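Local coordinates for protein ribonuclease (Nicotiana glutinosa, PDB 1IYB) that probably cleaves single-stranded RNA as a member of the ribonuclease T2 family and binds guanosine-5'-monophosphate in its pocket, at residues G41-G44 with L45-N48; Q6-D9 with F10-F13; P47-N50 with D51-P55. One frame throughout, in Å; residues are numbered along the deposited sequence.

Interaction 1 (G41-G44 with L45-N48); sequences GIHG and LWPN. With 5GP (guanosine-5'-monophosphate), chain C.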
loop_
_atom_site.group_PDB
_atom_site.type_symbol
_atom_site.label_atom_id
_atom_site.label_comp_id
_atom_site.label_asym_id
_atom_site.label_seq_id
_atom_site.Cartn_x
_atom_site.Cartn_y
_atom_site.Cartn_z
ATOM N N GLY A 41 -3.926 16.568 15.977
ATOM C CA GLY A 41 -4.139 17.081 14.635
ATOM C C GLY A 41 -4.707 15.961 13.785
ATOM O O GLY A 41 -4.527 14.787 14.105
ATOM N N ILE A 42 -5.409 16.311 12.715
ATOM C CA ILE A 42 -5.981 15.302 11.829
ATOM C C ILE A 42 -4.879 14.585 11.052
ATOM O O ILE A 42 -3.928 15.213 10.594
ATOM C CB ILE A 42 -6.920 15.946 10.776
ATOM C CG1 ILE A 42 -8.102 16.631 11.465
ATOM C CG2 ILE A 42 -7.405 14.882 9.789
ATOM C CD1 ILE A 42 -8.911 17.518 10.538
ATOM N N HIS A 43 -4.981 13.266 10.937
ATOM C CA HIS A 43 -4.030 12.538 10.112
ATOM C C HIS A 43 -4.831 12.305 8.829
ATOM O O HIS A 43 -4.406 12.703 7.745
ATOM C CB HIS A 43 -3.602 11.204 10.732
ATOM C CG HIS A 43 -2.569 10.480 9.922
ATOM N ND1 HIS A 43 -1.793 9.463 10.436
ATOM C CD2 HIS A 43 -2.194 10.620 8.627
ATOM C CE1 HIS A 43 -0.985 9.010 9.494
ATOM N NE2 HIS A 43 -1.209 9.695 8.386
ATOM N N GLY A 44 -6.007 11.694 8.965
ATOM C CA GLY A 44 -6.854 11.468 7.806
ATOM C C GLY A 44 -8.144 10.715 8.081
ATOM O O GLY A 44 -8.392 10.272 9.205
ATOM N N LEU A 45 -8.972 10.603 7.042
ATOM C CA LEU A 45 -10.253 9.886 7.082
ATOM C C LEU A 45 -9.992 8.714 6.135
ATOM O O LEU A 45 -9.897 8.887 4.914
ATOM C CB LEU A 45 -11.386 10.778 6.561
ATOM C CG LEU A 45 -12.820 10.244 6.661
ATOM C CD1 LEU A 45 -13.158 9.885 8.104
ATOM C CD2 LEU A 45 -13.785 11.306 6.143
ATOM N N TRP A 46 -9.882 7.521 6.707
ATOM C CA TRP A 46 -9.513 6.337 5.940
ATOM C C TRP A 46 -10.532 5.246 5.664
ATOM O O TRP A 46 -10.991 4.570 6.586
ATOM C CB TRP A 46 -8.330 5.645 6.618
ATOM C CG TRP A 46 -7.139 6.499 6.934
ATOM C CD1 TRP A 46 -6.840 7.729 6.422
ATOM C CD2 TRP A 46 -6.047 6.149 7.797
ATOM N NE1 TRP A 46 -5.630 8.163 6.909
ATOM C CE2 TRP A 46 -5.123 7.214 7.755
ATOM C CE3 TRP A 46 -5.762 5.035 8.601
ATOM C CZ2 TRP A 46 -3.930 7.200 8.487
ATOM C CZ3 TRP A 46 -4.581 5.021 9.327
ATOM C CH2 TRP A 46 -3.677 6.098 9.265
ATOM N N PRO A 47 -10.894 5.046 4.387
ATOM C CA PRO A 47 -11.856 3.979 4.090
ATOM C C PRO A 47 -11.194 2.648 4.491
ATOM O O PRO A 47 -10.003 2.445 4.241
ATOM C CB PRO A 47 -12.040 4.101 2.583
ATOM C CG PRO A 47 -11.915 5.580 2.360
ATOM C CD PRO A 47 -10.725 5.946 3.229
ATOM N N ASN A 48 -11.961 1.750 5.107
ATOM C CA ASN A 48 -11.431 0.464 5.561
ATOM C C ASN A 48 -12.494 -0.611 5.357
ATOM O O ASN A 48 -13.673 -0.301 5.188
ATOM C CB ASN A 48 -11.081 0.538 7.057
ATOM C CG ASN A 48 -9.906 -0.360 7.439
ATOM O OD1 ASN A 48 -8.747 0.032 7.311
ATOM N ND2 ASN A 48 -10.205 -1.571 7.910
HETATM P P 5GP C . -1.198 7.188 5.618
HETATM O O1P 5GP C . -1.475 5.945 4.892
HETATM O O2P 5GP C . -2.336 8.183 5.510
HETATM O O3P 5GP C . -0.860 6.882 7.119
HETATM O "O5'" 5GP C . 0.139 7.961 5.073
HETATM C "C5'" 5GP C . 0.694 9.134 5.776
HETATM C "C4'" 5GP C . 1.957 9.738 5.117
HETATM O "O4'" 5GP C . 1.763 11.222 5.121
HETATM C "C3'" 5GP C . 3.316 9.572 5.791
HETATM O "O3'" 5GP C . 3.978 8.360 5.460
HETATM C "C2'" 5GP C . 4.129 10.786 5.330
HETATM O "O2'" 5GP C . 4.805 10.547 4.076
HETATM C "C1'" 5GP C . 3.073 11.874 5.229
HETATM N N9 5GP C . 3.050 12.976 6.243
HETATM C C8 5GP C . 3.267 14.326 6.079
HETATM N N7 5GP C . 3.073 15.065 7.151
HETATM C C5 5GP C . 2.694 14.101 8.107
HETATM C C6 5GP C . 2.348 14.296 9.486
HETATM O O6 5GP C . 2.311 15.346 10.118
HETATM N N1 5GP C . 2.020 13.059 10.123
HETATM C C2 5GP C . 2.036 11.823 9.479
HETATM N N2 5GP C . 1.694 10.786 10.272
HETATM N N3 5GP C . 2.360 11.637 8.185
HETATM C C4 5GP C . 2.679 12.823 7.562
#

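Interaction 2 (Q6-D9 with F10-F13); sequences QDFD and FFYF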
loop_
_atom_site.group_PDB
_atom_site.type_symbol
_atom_site.label_atom_id
_atom_site.label_comp_id
_atom_site.label_asym_id
_atom_site.label_seq_id
_atom_site.Cartn_x
_atom_site.Cartn_y
_atom_site.Cartn_z
ATOM N N GLN A 6 -19.571 0.002 -3.719
ATOM C CA GLN A 6 -18.630 0.718 -2.866
ATOM C C GLN A 6 -17.436 -0.173 -2.574
ATOM O O GLN A 6 -17.595 -1.364 -2.310
ATOM C CB GLN A 6 -19.298 1.125 -1.552
ATOM C CG GLN A 6 -20.326 2.224 -1.697
ATOM C CD GLN A 6 -20.780 2.764 -0.356
ATOM O OE1 GLN A 6 -21.495 2.092 0.390
ATOM N NE2 GLN A 6 -20.354 3.979 -0.035
ATOM N N ASP A 7 -16.239 0.404 -2.614
ATOM C CA ASP A 7 -15.026 -0.366 -2.376
ATOM C C ASP A 7 -14.551 -0.404 -0.927
ATOM O O ASP A 7 -13.413 -0.786 -0.665
ATOM C CB ASP A 7 -13.880 0.150 -3.258
ATOM C CG ASP A 7 -13.546 1.612 -3.002
ATOM O OD1 ASP A 7 -13.714 2.083 -1.858
ATOM O OD2 ASP A 7 -13.094 2.290 -3.946
ATOM N N PHE A 8 -15.411 -0.013 0.008
ATOM C CA PHE A 8 -15.042 -0.020 1.425
ATOM C C PHE A 8 -16.280 -0.171 2.303
ATOM O O PHE A 8 -17.401 0.032 1.844
ATOM C CB PHE A 8 -14.289 1.271 1.787
ATOM C CG PHE A 8 -15.167 2.487 1.886
ATOM C CD1 PHE A 8 -15.534 2.992 3.131
ATOM C CD2 PHE A 8 -15.640 3.121 0.739
ATOM C CE1 PHE A 8 -16.362 4.114 3.233
ATOM C CE2 PHE A 8 -16.466 4.239 0.829
ATOM C CZ PHE A 8 -16.829 4.736 2.081
ATOM N N ASP A 9 -16.066 -0.515 3.570
ATOM C CA ASP A 9 -17.163 -0.714 4.516
ATOM C C ASP A 9 -17.398 0.439 5.495
ATOM O O ASP A 9 -18.539 0.837 5.724
ATOM C CB ASP A 9 -16.924 -2.005 5.303
ATOM C CG ASP A 9 -17.045 -3.247 4.436
ATOM O OD1 ASP A 9 -16.218 -4.173 4.599
ATOM O OD2 ASP A 9 -17.974 -3.292 3.600
ATOM N N PHE A 10 -16.326 0.972 6.075
ATOM C CA PHE A 10 -16.446 2.060 7.046
ATOM C C PHE A 10 -15.197 2.937 7.000
ATOM O O PHE A 10 -14.272 2.652 6.242
ATOM C CB PHE A 10 -16.617 1.472 8.454
ATOM C CG PHE A 10 -15.405 0.736 8.957
ATOM C CD1 PHE A 10 -14.395 1.411 9.642
ATOM C CD2 PHE A 10 -15.258 -0.629 8.729
ATOM C CE1 PHE A 10 -13.258 0.734 10.090
ATOM C CE2 PHE A 10 -14.127 -1.313 9.171
ATOM C CZ PHE A 10 -13.123 -0.631 9.854
ATOM N N PHE A 11 -15.172 4.005 7.795
ATOM C CA PHE A 11 -14.000 4.883 7.836
ATOM C C PHE A 11 -13.352 4.889 9.209
ATOM O O PHE A 11 -14.023 4.741 10.228
ATOM C CB PHE A 11 -14.333 6.366 7.605
ATOM C CG PHE A 11 -14.988 6.692 6.298
ATOM C CD1 PHE A 11 -16.374 6.655 6.171
ATOM C CD2 PHE A 11 -14.228 7.164 5.230
ATOM C CE1 PHE A 11 -16.996 7.092 5.003
ATOM C CE2 PHE A 11 -14.838 7.602 4.056
ATOM C CZ PHE A 11 -16.226 7.569 3.942
ATOM N N TYR A 12 -12.041 5.085 9.221
ATOM C CA TYR A 12 -11.300 5.274 10.462
ATOM C C TYR A 12 -11.002 6.771 10.415
ATOM O O TYR A 12 -10.434 7.250 9.428
ATOM C CB TYR A 12 -9.949 4.552 10.463
ATOM C CG TYR A 12 -9.951 3.103 10.899
ATOM C CD1 TYR A 12 -9.240 2.153 10.173
ATOM C CD2 TYR A 12 -10.628 2.685 12.045
ATOM C CE1 TYR A 12 -9.200 0.822 10.565
ATOM C CE2 TYR A 12 -10.595 1.343 12.451
ATOM C CZ TYR A 12 -9.877 0.421 11.700
ATOM O OH TYR A 12 -9.835 -0.907 12.059
ATOM N N PHE A 13 -11.415 7.524 11.431
ATOM C CA PHE A 13 -11.072 8.944 11.476
ATOM C C PHE A 13 -9.875 8.934 12.419
ATOM O O PHE A 13 -10.014 8.644 13.610
ATOM C CB PHE A 13 -12.210 9.794 12.049
ATOM C CG PHE A 13 -11.833 11.235 12.258
ATOM C CD1 PHE A 13 -11.327 12.001 11.209
ATOM C CD2 PHE A 13 -11.959 11.820 13.512
ATOM C CE1 PHE A 13 -10.949 13.333 11.409
ATOM C CE2 PHE A 13 -11.583 13.151 13.719
ATOM C CZ PHE A 13 -11.079 13.906 12.669
#

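Interaction 3 (P47-N50 with D51-P55); sequences PNNN and DGSYP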
loop_
_atom_site.group_PDB
_atom_site.type_symbol
_atom_site.label_atom_id
_atom_site.label_comp_id
_atom_site.label_asym_id
_atom_site.label_seq_id
_atom_site.Cartn_x
_atom_site.Cartn_y
_atom_site.Cartn_z
ATOM N N PRO A 47 -10.894 5.046 4.387
ATOM C CA PRO A 47 -11.856 3.979 4.090
ATOM C C PRO A 47 -11.194 2.648 4.491
ATOM O O PRO A 47 -10.003 2.445 4.241
ATOM C CB PRO A 47 -12.040 4.101 2.583
ATOM C CG PRO A 47 -11.915 5.580 2.360
ATOM C CD PRO A 47 -10.725 5.946 3.229
ATOM N N ASN A 48 -11.961 1.750 5.107
ATOM C CA ASN A 48 -11.431 0.464 5.561
ATOM C C ASN A 48 -12.494 -0.611 5.357
ATOM O O ASN A 48 -13.673 -0.301 5.188
ATOM C CB ASN A 48 -11.081 0.538 7.057
ATOM C CG ASN A 48 -9.906 -0.360 7.439
ATOM O OD1 ASN A 48 -8.747 0.032 7.311
ATOM N ND2 ASN A 48 -10.205 -1.571 7.910
ATOM N N ASN A 49 -12.068 -1.871 5.385
ATOM C CA ASN A 49 -12.968 -3.009 5.217
ATOM C C ASN A 49 -13.168 -3.722 6.550
ATOM O O ASN A 49 -12.313 -3.660 7.431
ATOM C CB ASN A 49 -12.379 -3.985 4.200
ATOM C CG ASN A 49 -12.310 -3.399 2.812
ATOM O OD1 ASN A 49 -11.366 -3.663 2.054
ATOM N ND2 ASN A 49 -13.317 -2.613 2.456
ATOM N N ASN A 50 -14.298 -4.405 6.690
ATOM C CA ASN A 50 -14.589 -5.125 7.923
ATOM C C ASN A 50 -13.550 -6.198 8.251
ATOM O O ASN A 50 -13.327 -6.506 9.420
ATOM C CB ASN A 50 -15.978 -5.773 7.858
ATOM C CG ASN A 50 -17.103 -4.755 7.779
ATOM O OD1 ASN A 50 -16.979 -3.631 8.267
ATOM N ND2 ASN A 50 -18.217 -5.152 7.175
ATOM N N ASP A 51 -12.907 -6.765 7.232
ATOM C CA ASP A 51 -11.920 -7.813 7.477
ATOM C C ASP A 51 -10.528 -7.299 7.846
ATOM O O ASP A 51 -9.595 -8.086 8.022
ATOM C CB ASP A 51 -11.833 -8.763 6.270
ATOM C CG ASP A 51 -11.236 -8.107 5.034
ATOM O OD1 ASP A 51 -11.250 -8.750 3.963
ATOM O OD2 ASP A 51 -10.748 -6.962 5.125
ATOM N N GLY A 52 -10.392 -5.981 7.976
ATOM C CA GLY A 52 -9.106 -5.411 8.338
ATOM C C GLY A 52 -8.326 -4.829 7.176
ATOM O O GLY A 52 -7.490 -3.947 7.367
ATOM N N SER A 53 -8.586 -5.324 5.970
ATOM C CA SER A 53 -7.893 -4.816 4.792
ATOM C C SER A 53 -8.476 -3.443 4.475
ATOM O O SER A 53 -9.478 -3.038 5.064
ATOM C CB SER A 53 -8.102 -5.755 3.596
ATOM O OG SER A 53 -9.445 -5.712 3.143
ATOM N N TYR A 54 -7.846 -2.725 3.553
ATOM C CA TYR A 54 -8.338 -1.411 3.170
ATOM C C TYR A 54 -7.888 -1.048 1.764
ATOM O O TYR A 54 -6.802 -1.436 1.325
ATOM C CB TYR A 54 -7.851 -0.350 4.165
ATOM C CG TYR A 54 -6.345 -0.241 4.281
ATOM C CD1 TYR A 54 -5.613 0.573 3.414
ATOM C CD2 TYR A 54 -5.652 -0.955 5.255
ATOM C CE1 TYR A 54 -4.221 0.672 3.519
ATOM C CE2 TYR A 54 -4.269 -0.867 5.368
ATOM C CZ TYR A 54 -3.560 -0.053 4.500
ATOM O OH TYR A 54 -2.190 0.027 4.617
ATOM N N PRO A 55 -8.732 -0.319 1.025
ATOM C CA PRO A 55 -8.370 0.081 -0.335
ATOM C C PRO A 55 -7.453 1.301 -0.254
ATOM O O PRO A 55 -7.500 2.046 0.723
ATOM C CB PRO A 55 -9.715 0.424 -0.955
ATOM C CG PRO A 55 -10.460 1.022 0.210
ATOM C CD PRO A 55 -10.114 0.081 1.348
HETATM O O HOH W 1 -8.263 3.896 2.618
HETATM O O HOH W 2 -6.554 -1.080 8.702
#

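Interaction 1 (G41-G44 with L45-N48)
His43 and Trp46 meet in a T-shaped (edge-to-face) pair: the rim of the indole's six-membered ring points at the flat of the imidazole, with centroids 4.9 Å apart and planes at 80°. Trp46 CZ2 stands over the centre of the imidazole and comes within 3.6 Å of His43 CE1. Over the opposite face of the histidine lies the guanine amino nitrogen N2 of the bound guanosine-5'-monophosphate, which passes near the ring's rim, 3.3 Å from His43 CE1, so that the imidazole is sandwiched between indole and nucleotide. CG of His43 lies anti to the backbone N (chi1 -177°), which carries the ring out to the phosphate, where NE2 comes to 3.1 Å from 5GP O3P. Its other nitrogen, ND1, is held by a hydrogen bond to Gln176, and this fixes the rotation of the ring. The backbone beneath is a classic beta bulge, in which His43 and Gly44 both face Val14 of the neighbouring strand 10-16. Glycine suits the second place because a CB there would collide with the indole; Trp46 NE1 lies only 3.6 Å from Gly44 CA. That indole nitrogen is hydrogen-bonded to Glu97 of helix 91-102, while His101 stacks on the tryptophan. Leu45, whose side chain is turned from the pocket, packs instead against Leu121 of helix 111-124.

Interaction 2 (Q6-D9 with F10-F13)
Phe8 sends its ring across to Phe11, three residues on, as the incoming loop joins strand 10-16. Before it, Gln6 ties the chain to Asn107 through NE2, and Asp7 packs against Cys58 of the second subunit. At Phe8 the chain is extended, and chi1 of 74° sets CG between the backbone N and the carbonyl carbon, which brings the CD1-CE1-CZ edge of the ring up to Phe11 and the Phe10 carbonyl. This edge is turned to the face of Phe11 in an edge-to-face pair, the planes inclined at 60° and the centroids 4.7 Å apart. Phe8 CE1 stands above the Phe11 ring near its rim, 3.5 Å from Phe11 CE1, and the closest approach joins Phe8 CZ to Phe11 CZ at 3.4 Å. The same edge of Phe8 also meets the backbone, where CD1 lies 3.4 Å from Phe10 O, close to the plane of the phenylalanine ring. Asp9 comes next and forms a classic beta bulge with Phe10, both facing Asn48 on strand 41-48. Its carboxylate leads away from the aromatic pair, and OD1 accepts a hydrogen bond from the backbone N of Asn50, a role for which a short acidic side chain is well suited. Phe10 is turned away from Phe8 and packs with Tyr12, its CE1 over one face of the tyrosine ring near the rim. Pro47 and Leu45 of strand 41-48 adjoin Phe8 and Phe11 respectively. Between the two segments no hydrogen bond forms; the contact rests on dispersion and on the weak attraction of polarised ring C-H groups for an aromatic face and a carbonyl oxygen, which suits phenylalanine in a buried place.

Interaction 3 (P47-N50 with D51-P55)
Asn49 O is gripped by two groups: Gly52 N donates to it at 3.1 Å from above the carbonyl plane, closing a type I beta turn from Asn49 to Gly52, and Asn48 ND2 adds a weak bond. The limbs are also joined by Asn49 N, which donates to Ser53 O at 2.9 Å. Gly52 has a positive phi of 101°, at which a side chain would jam against the preceding carbonyl oxygen. Asp51 OD2 accepts the backbone N of Ser53 at 2.8 Å, an Asx turn that a carboxylate this short can close two residues on; the donor arrives on the anti side, 31° out of the carboxylate plane. Ser53 OG stands between its backbone N and carbonyl carbon (chi1 69°), which turns it to both Asp51 OD2 and Asn49 OD1. Having one proton to offer, it can donate to one of them at a time. On the same limb as Asn49, Asn48 turns its amide toward 52-54: OD1 sits 3.3 Å from Tyr54 CB and takes a hydrogen bond from a water that also reaches Gly52 O. With an alanine in place of Asn48, that water would probably lose one of its two acceptors, and Asn49 O the weak bond from the amide. Farther along, a second water bridges Pro47 O and Pro55 O, and Pro47 CB packs on Pro55 CG at 4.2 Å. The hairpin-like loop leaves the end of strand 41-48 beside strand 10-16, where Phe10 touches Asn48 and Asn50, and its turn packs on Ser60 of the second subunit.

Overall arrangement
From the N terminus, interaction 2 comes first, where the entering loop passes into strand 10-16. Interaction 1 follows on strand 41-48, the edge strand antiparallel to it, and interaction 3 begins on the last residues of that strand, sharing Pro47 and Asn48, and closes the turn beyond it. None encloses another: interaction 2 is complete before the others open, and interactions 1 and 3 overlap end to end. Strand pairing joins them, through probable hydrogen bonds from Trp46 N to Tyr12 O and from Asn48 N to Phe10 O. Thus strand 41-48 runs from the nucleotide pocket at His43 and Trp46 to the turn after Asn48; the 6-9 loop of interaction 2 and the turn of interaction 3 each touch the second subunit.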